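Local coordinates for protein type I polyketide synthase PikAII (Streptomyces venezuelae, PDB 3QP9) that forms the C2-type ketoreductase part of a modular polyketide synthase, a Rossmann-fold unit that probably epimerizes the alpha-substituent of polyketide intermediates rather than reducing them, at residues 224-227 and 228-231; 359-362 and 363-367; 368-371 and 372-376; 456-460 and 461-465. One frame throughout, in Å; residues are numbered along the deposited sequence.

Overall arrangement
Four local contacts follow one another along the chain, and none nests in or crosses another. Interaction 1 closes the tight turn joining strand 220-224 to strand 227-235. Within the KR domain, interaction 2 leads the loop after strand 343-348 into helix 363-386, and interaction 3 continues directly along that same helix, their centres about 13 Å apart. Interaction 4 terminates helix 453-460 and hands the chain to the loop before helix 468-481. Interactions 1 and 3 lie on opposite sides of the chain's centre, their own centres about 31 Å apart. The four thus sample a hairpin turn, a helix start, a helix interior and a helix end.

Interaction 1: residues 224-227 and 228-231; sequences RASG and LLAR
Leu-229 folds its CD1 methyl back over the turn that precedes it, meeting Arg-224, Ser-226 and Gly-227 in one small cluster. The polar framework is a type I beta turn from Arg-224 to Gly-227. Its ends are paired in both directions: Arg-224 N donates to Gly-227 O at 3.0 Å, and Gly-227 N returns a bond to Arg-224 O at 3.1 Å. This is the closed end of a two-residue beta hairpin. Gly-227 has phi 140° and psi -152°, where a beta carbon would press on the preceding carbonyl oxygen, so glycine fits the place where the turn passes into the strand.

The van der Waals contacts converge on one methyl. CD1 of Leu-229 lies 3.8 Å from the aliphatic CG of Arg-224, the two side chains crossing nearly at right angles, and 3.7 Å from Gly-227 O. Ser-226 OG skirts Leu-229 CD1 at 4.0 Å. The branched leucine tip bridges turn and strand, while Arg-224 offers its methylenes here and sends its charge away: CG stands opposite the carbonyl carbon (chi1 -61°) and the chain then bends at chi2.

That charged end forms salt bridges with Asp-195 and Asp-165, which orient the buried guanidinium. Leu-228 packs on Arg-207 and Val-211 of helix 202-212, whereas Leu-229 touches Val-161 and Arg-36. Strand 227-235 lies between strands 220-224 and 29-36, with Leu-229 bonded through its backbone to Ala-222 and Leu-228 to Leu-37.

Interaction 2: residues 359-362 and 363-367; sequences AATD and ADALA
Asp-362 O and Leu-366 N make the first helical bond of this junction: the chain becomes extended at Thr-361 and Asp-362 just before helix 363-386, and that backbone pair, 3.0 Å apart with an angle of 171° at the hydrogen, fixes its opening turn. The donor comes nearly head-on to the carbonyl. Asp-362 is still extended and not itself helical, whereas Ala-363 already is; Ala-363 O then accepts from Ala-367 N one step further on.

Asp-362 is the N-cap. With chi1 at 61°, its CG is flanked by both backbone branches, N and C, which swings OD1 back over the first turn. There Asp-362 OD1 receives Ala-365 N at 3.1 Å in an almost perfectly straight bond, and Asp-364 N at 3.2 Å in a weak, bent one. Aspartate suits the place because its short side chain can reach the amides of the first turn.

Beneath the cap, CG2 of Thr-361 meets CB of Ala-365 at 3.3 Å, a tight contact even though alanine puts only a methyl there. The hydroxyl of Thr-361 turns instead to Pro-357 O. Leu-366 points into the core, against helices 413-426 and 130-144.

Amides of the first turn have no preceding helical carbonyls to bind, and the carboxylate supplies a substitute. Its negative charge would also be expected to interact favourably with the positive end of the helix dipole. Asp-364, whose OD1 lies 4.8 Å from OD1 of Asp-362, probably gains similarly, which would offset the like charges nearby.

Interaction 3: residues 368-371 and 372-376; sequences RVVT and AKATA
Thr-371 and Thr-375 stand side by side on helix 363-386, pointing the same way one turn apart, where the helix widens into a pi-type turn at 372-375. The CG2 methyl of Thr-371 rests 3.5 Å from OG1 of Thr-375, so a methyl, not a hydroxyl, faces its neighbour's oxygen. In both residues OG1 lies opposite the carbonyl carbon (chi1 -57° and -67°). Each hydroxyl is satisfied separately: that of Thr-371 by Ala-367 O in the preceding turn, that of Thr-375 by Ala-126 O in a loop beside the helix. Beta-branched threonine can thus pack with its methyl while hydrogen bonding with its hydroxyl.

Val-370 and Ala-374 make a looser apolar pair, CG1 to CB at 4.4 Å; the small alanine also lies against Phe-421 of helix 413-426. Lys-373 lays its CB and CG along Val-369 O, then bends at chi2 and chi3 past Tyr-415 and Thr-419 to place NZ on Pro-351 O. A long flexible chain suits that buried reach. Val-370 O is shared, taking Ala-374 N at 2.8 Å and, in a weak 3-10-like bond, Lys-373 N at 3.3 Å.

Interaction 4: residues 456-460 and 461-465; sequences ERLRR and LGLRP
Leu-463 N to Leu-458 O, and Gly-462 N to Arg-459 O, are the two nested bonds of a Schellman motif that ends helix 453-460. Leu-463 N to Leu-458 O, the outer one, spans 2.9 Å at 161°; Gly-462 N to Arg-459 O is 2.8 Å but bent, its donor standing above the carbonyl plane of Arg-459. Ahead of them Leu-461 N keeps an ordinary helical bond to Arg-457 O at 2.9 Å. Gly-462 provides the reversal at positive phi (78°), a conformation in which a side chain would crowd the preceding carbonyl. A weaker contact joins the motif: the CA-H of Arg-459 points at Leu-463 O.

Packing closes round this frame. Leu-458 and Leu-463 cross obliquely, and their branched apolar side chains form the hydrophobic clasp that commonly spans a Schellman turn; Leu-463 also touches Val-491. Arg-457 lies alongside Leu-461, its NH1 near CD1 of that leucine. Arg-459 crosses Pro-465 at about a right angle, its CG 4.0 Å from the proline CD, while NH2 donates to Thr-450 O, which tethers that end of the guanidinium. Pro-465 CG meets that guanidinium at its edge, in plane, 3.9 Å from Arg-459 NH2. Tightest among the side chains is the methyl pair Leu-458 CD1 and Leu-463 CD1, at 3.5 Å.

Interaction 1: residues 224-227 and 228-231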
# COMPACT_ATOMS: atom_id res chain seq x y z
N ARG A 224 2.01 -19.57 3.98
CA ARG A 224 1.21 -19.73 5.17
C ARG A 224 1.31 -21.17 5.61
O ARG A 224 1.88 -22.04 4.92
CB ARG A 224 -0.29 -19.28 5.02
CG ARG A 224 -0.43 -17.74 4.67
CD ARG A 224 0.00 -16.92 5.81
NE ARG A 224 -0.17 -15.48 5.66
CZ ARG A 224 0.79 -14.60 5.33
NH1 ARG A 224 0.49 -13.30 5.26
NH2 ARG A 224 2.02 -15.02 5.06
N ALA A 225 0.81 -21.43 6.81
CA ALA A 225 0.78 -22.81 7.32
C ALA A 225 0.08 -23.74 6.31
O ALA A 225 0.44 -24.89 6.18
CB ALA A 225 0.03 -22.82 8.69
N SER A 226 -0.89 -23.22 5.58
CA SER A 226 -1.60 -24.03 4.56
C SER A 226 -0.84 -24.38 3.30
O SER A 226 -1.17 -25.42 2.67
CB SER A 226 -3.00 -23.41 4.26
OG SER A 226 -3.00 -22.27 3.37
N GLY A 227 0.16 -23.57 2.91
CA GLY A 227 0.85 -23.74 1.64
C GLY A 227 1.12 -22.35 1.02
O GLY A 227 1.26 -21.36 1.75
N LEU A 228 1.20 -22.30 -0.30
CA LEU A 228 1.40 -21.01 -1.01
C LEU A 228 0.08 -20.41 -1.50
O LEU A 228 -0.88 -21.18 -1.92
CB LEU A 228 2.36 -21.20 -2.17
CG LEU A 228 3.73 -21.80 -1.90
CD1 LEU A 228 4.41 -22.14 -3.20
CD2 LEU A 228 4.57 -20.78 -1.07
N LEU A 229 -0.03 -19.09 -1.37
CA LEU A 229 -1.14 -18.27 -1.90
C LEU A 229 -0.65 -17.13 -2.84
O LEU A 229 0.37 -16.54 -2.58
CB LEU A 229 -1.96 -17.63 -0.78
CG LEU A 229 -2.66 -18.65 0.12
CD1 LEU A 229 -1.68 -19.09 1.29
CD2 LEU A 229 -4.06 -18.21 0.77
N ALA A 230 -1.39 -16.83 -3.91
CA ALA A 230 -0.97 -15.86 -4.85
C ALA A 230 -2.01 -14.77 -5.00
O ALA A 230 -3.25 -15.00 -4.98
CB ALA A 230 -0.70 -16.52 -6.23
N ARG A 231 -1.52 -13.56 -5.16
CA ARG A 231 -2.33 -12.34 -5.18
C ARG A 231 -3.12 -12.11 -6.47
O ARG A 231 -2.58 -12.21 -7.63
CB ARG A 231 -1.42 -11.14 -4.90
CG ARG A 231 -2.18 -9.80 -4.56
CD ARG A 231 -1.17 -8.89 -3.76
NE ARG A 231 -1.78 -7.54 -3.53
CZ ARG A 231 -1.81 -6.54 -4.41
NH1 ARG A 231 -2.37 -5.36 -4.05
NH2 ARG A 231 -1.44 -6.70 -5.67

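Interaction 2: residues 359-362 and 363-367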
# COMPACT_ATOMS: atom_id res chain seq x y z
N ALA A 359 14.43 4.80 -10.15
CA ALA A 359 15.85 5.06 -10.48
C ALA A 359 16.23 6.49 -10.15
O ALA A 359 17.38 6.76 -9.79
CB ALA A 359 16.16 4.77 -11.95
N ALA A 360 15.25 7.39 -10.24
CA ALA A 360 15.52 8.83 -10.14
C ALA A 360 15.28 9.42 -8.75
O ALA A 360 15.78 10.49 -8.46
CB ALA A 360 14.74 9.61 -11.22
N THR A 361 14.53 8.72 -7.89
CA THR A 361 14.32 9.19 -6.53
C THR A 361 15.44 8.75 -5.60
O THR A 361 16.45 8.21 -6.04
CB THR A 361 12.99 8.69 -5.91
OG1 THR A 361 12.05 8.31 -6.92
CG2 THR A 361 12.43 9.79 -5.11
N ASP A 362 15.25 9.00 -4.31
CA ASP A 362 16.19 8.63 -3.28
C ASP A 362 15.43 8.45 -1.97
O ASP A 362 14.27 8.85 -1.89
CB ASP A 362 17.34 9.67 -3.14
CG ASP A 362 16.84 11.08 -2.76
OD1 ASP A 362 16.11 11.23 -1.78
OD2 ASP A 362 17.22 12.07 -3.42
N ALA A 363 16.08 7.85 -0.97
CA ALA A 363 15.46 7.45 0.29
C ALA A 363 14.79 8.56 1.06
O ALA A 363 13.80 8.29 1.73
CB ALA A 363 16.44 6.68 1.19
N ASP A 364 15.28 9.80 0.94
CA ASP A 364 14.65 10.92 1.67
C ASP A 364 13.33 11.40 0.99
O ASP A 364 12.31 11.65 1.65
CB ASP A 364 15.64 12.08 1.95
CG ASP A 364 16.78 11.68 2.94
OD1 ASP A 364 17.96 11.94 2.61
OD2 ASP A 364 16.56 11.11 4.04
N ALA A 365 13.37 11.51 -0.34
CA ALA A 365 12.19 11.79 -1.14
C ALA A 365 11.05 10.72 -0.93
O ALA A 365 9.87 11.09 -0.70
CB ALA A 365 12.60 11.84 -2.59
N LEU A 366 11.43 9.43 -0.97
CA LEU A 366 10.49 8.34 -0.71
C LEU A 366 9.84 8.54 0.66
O LEU A 366 8.60 8.50 0.78
CB LEU A 366 11.18 6.96 -0.78
CG LEU A 366 10.43 5.74 -0.23
CD1 LEU A 366 9.28 5.45 -1.17
CD2 LEU A 366 11.29 4.46 -0.07
N ALA A 367 10.70 8.75 1.68
CA ALA A 367 10.32 8.94 3.08
C ALA A 367 9.34 10.08 3.28
O ALA A 367 8.33 9.94 4.00
CB ALA A 367 11.54 9.16 3.92

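Interaction 3: residues 368-371 and 372-376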
# COMPACT_ATOMS: atom_id res chain seq x y z
N ARG A 368 9.62 11.19 2.59
CA ARG A 368 8.69 12.34 2.56
C ARG A 368 7.33 11.99 1.99
O ARG A 368 6.32 12.54 2.43
CB ARG A 368 9.28 13.54 1.77
CG ARG A 368 9.85 14.67 2.61
CD ARG A 368 10.56 15.81 1.71
NE ARG A 368 11.99 15.59 1.81
CZ ARG A 368 12.83 15.26 0.84
NH1 ARG A 368 14.09 15.03 1.17
NH2 ARG A 368 12.48 15.18 -0.44
N VAL A 369 7.28 11.12 0.97
CA VAL A 369 6.01 10.87 0.33
C VAL A 369 5.24 9.93 1.24
O VAL A 369 4.01 10.06 1.37
CB VAL A 369 6.16 10.30 -1.13
CG1 VAL A 369 4.84 9.67 -1.62
CG2 VAL A 369 6.70 11.34 -2.16
N VAL A 370 5.96 9.01 1.90
CA VAL A 370 5.31 8.09 2.86
C VAL A 370 4.67 8.92 4.01
O VAL A 370 3.54 8.66 4.49
CB VAL A 370 6.33 7.05 3.39
CG1 VAL A 370 5.76 6.28 4.65
CG2 VAL A 370 6.82 6.11 2.21
N THR A 371 5.40 9.96 4.43
CA THR A 371 4.95 10.81 5.55
C THR A 371 3.66 11.52 5.15
O THR A 371 2.67 11.44 5.86
CB THR A 371 6.06 11.77 6.05
OG1 THR A 371 7.22 11.00 6.42
CG2 THR A 371 5.52 12.59 7.27
N ALA A 372 3.64 12.15 3.97
CA ALA A 372 2.45 12.85 3.52
C ALA A 372 1.21 11.96 3.39
O ALA A 372 0.08 12.46 3.52
CB ALA A 372 2.72 13.56 2.22
N LYS A 373 1.40 10.67 3.06
CA LYS A 373 0.26 9.79 2.79
C LYS A 373 -0.16 8.97 4.00
O LYS A 373 -1.35 8.68 4.23
CB LYS A 373 0.48 8.86 1.58
CG LYS A 373 0.44 9.46 0.19
CD LYS A 373 -0.67 10.47 -0.09
CE LYS A 373 -1.80 9.90 -0.90
NZ LYS A 373 -2.74 10.97 -1.34
N ALA A 374 0.80 8.65 4.83
CA ALA A 374 0.57 7.69 5.91
C ALA A 374 0.75 8.11 7.37
O ALA A 374 0.19 7.46 8.26
CB ALA A 374 1.43 6.44 5.65
N THR A 375 1.56 9.10 7.67
CA THR A 375 1.85 9.42 9.11
C THR A 375 0.63 9.92 9.91
O THR A 375 0.42 9.54 11.13
CB THR A 375 3.01 10.43 9.23
OG1 THR A 375 4.21 9.76 8.77
CG2 THR A 375 3.22 10.88 10.70
N ALA A 376 -0.14 10.80 9.28
CA ALA A 376 -1.38 11.22 9.97
C ALA A 376 -2.34 10.05 10.27
O ALA A 376 -3.01 9.99 11.31
CB ALA A 376 -2.03 12.38 9.21

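Interaction 4: residues 456-460 and 461-465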
# COMPACT_ATOMS: atom_id res chain seq x y z
N GLU A 456 -4.50 12.02 -20.39
CA GLU A 456 -4.75 11.31 -21.65
C GLU A 456 -4.14 9.90 -21.62
O GLU A 456 -4.76 8.95 -22.13
CB GLU A 456 -4.28 12.11 -22.88
CG GLU A 456 -4.42 11.41 -24.25
CD GLU A 456 -5.79 11.60 -24.95
OE1 GLU A 456 -5.88 11.30 -26.17
OE2 GLU A 456 -6.78 12.05 -24.31
N ARG A 457 -2.95 9.79 -21.01
CA ARG A 457 -2.30 8.50 -20.82
C ARG A 457 -3.23 7.52 -20.01
O ARG A 457 -3.46 6.39 -20.44
CB ARG A 457 -0.95 8.65 -20.09
CG ARG A 457 -0.23 7.29 -19.86
CD ARG A 457 1.18 7.42 -19.25
NE ARG A 457 1.18 7.15 -17.80
CZ ARG A 457 1.32 5.94 -17.23
NH1 ARG A 457 1.48 4.85 -17.98
NH2 ARG A 457 1.29 5.83 -15.91
N LEU A 458 -3.77 8.01 -18.91
CA LEU A 458 -4.68 7.22 -18.03
C LEU A 458 -5.89 6.78 -18.82
O LEU A 458 -6.34 5.63 -18.78
CB LEU A 458 -5.09 8.07 -16.83
CG LEU A 458 -4.15 8.15 -15.62
CD1 LEU A 458 -4.79 7.40 -14.43
CD2 LEU A 458 -2.71 7.58 -15.87
N ARG A 459 -6.44 7.73 -19.57
CA ARG A 459 -7.63 7.42 -20.33
C ARG A 459 -7.37 6.37 -21.38
O ARG A 459 -8.19 5.48 -21.58
CB ARG A 459 -8.26 8.70 -20.93
CG ARG A 459 -8.98 9.47 -19.81
CD ARG A 459 -9.81 10.63 -20.32
NE ARG A 459 -8.92 11.70 -20.72
CZ ARG A 459 -8.35 12.56 -19.88
NH1 ARG A 459 -7.53 13.50 -20.38
NH2 ARG A 459 -8.60 12.49 -18.56
N ARG A 460 -6.19 6.43 -22.00
CA ARG A 460 -5.85 5.49 -23.03
C ARG A 460 -5.56 4.11 -22.46
O ARG A 460 -5.74 3.12 -23.17
CB ARG A 460 -4.62 6.01 -23.81
CG ARG A 460 -4.70 5.87 -25.34
CD ARG A 460 -3.34 6.17 -25.98
NE ARG A 460 -2.31 5.34 -25.35
CZ ARG A 460 -1.32 5.80 -24.59
NH1 ARG A 460 -1.20 7.12 -24.37
NH2 ARG A 460 -0.44 4.97 -24.04
N LEU A 461 -5.02 4.05 -21.24
CA LEU A 461 -5.00 2.83 -20.42
C LEU A 461 -6.39 2.37 -19.93
O LEU A 461 -6.50 1.42 -19.19
CB LEU A 461 -4.11 3.05 -19.22
CG LEU A 461 -2.83 2.25 -19.18
CD1 LEU A 461 -1.69 3.10 -18.71
CD2 LEU A 461 -3.12 1.09 -18.20
N GLY A 462 -7.43 3.05 -20.35
CA GLY A 462 -8.79 2.67 -19.97
C GLY A 462 -9.25 3.07 -18.57
O GLY A 462 -10.20 2.52 -18.09
N LEU A 463 -8.60 4.04 -17.94
CA LEU A 463 -9.03 4.56 -16.63
C LEU A 463 -9.84 5.84 -16.84
O LEU A 463 -9.26 6.86 -17.33
CB LEU A 463 -7.84 4.81 -15.68
CG LEU A 463 -7.07 3.59 -15.12
CD1 LEU A 463 -5.93 4.05 -14.30
CD2 LEU A 463 -7.96 2.77 -14.17
N ARG A 464 -11.14 5.77 -16.57
CA ARG A 464 -12.07 6.90 -16.78
C ARG A 464 -12.24 7.64 -15.45
O ARG A 464 -12.71 7.03 -14.49
CB ARG A 464 -13.45 6.40 -17.29
CG ARG A 464 -14.37 7.57 -17.81
CD ARG A 464 -15.88 7.31 -18.08
NE ARG A 464 -16.14 6.48 -19.26
CZ ARG A 464 -16.44 6.96 -20.47
NH1 ARG A 464 -16.51 8.27 -20.67
NH2 ARG A 464 -16.66 6.12 -21.48
N PRO A 465 -11.86 8.95 -15.37
CA PRO A 465 -12.00 9.64 -14.08
C PRO A 465 -13.39 9.53 -13.49
O PRO A 465 -14.40 9.55 -14.24
CB PRO A 465 -11.71 11.11 -14.41
CG PRO A 465 -10.93 11.07 -15.75
CD PRO A 465 -10.92 9.69 -16.27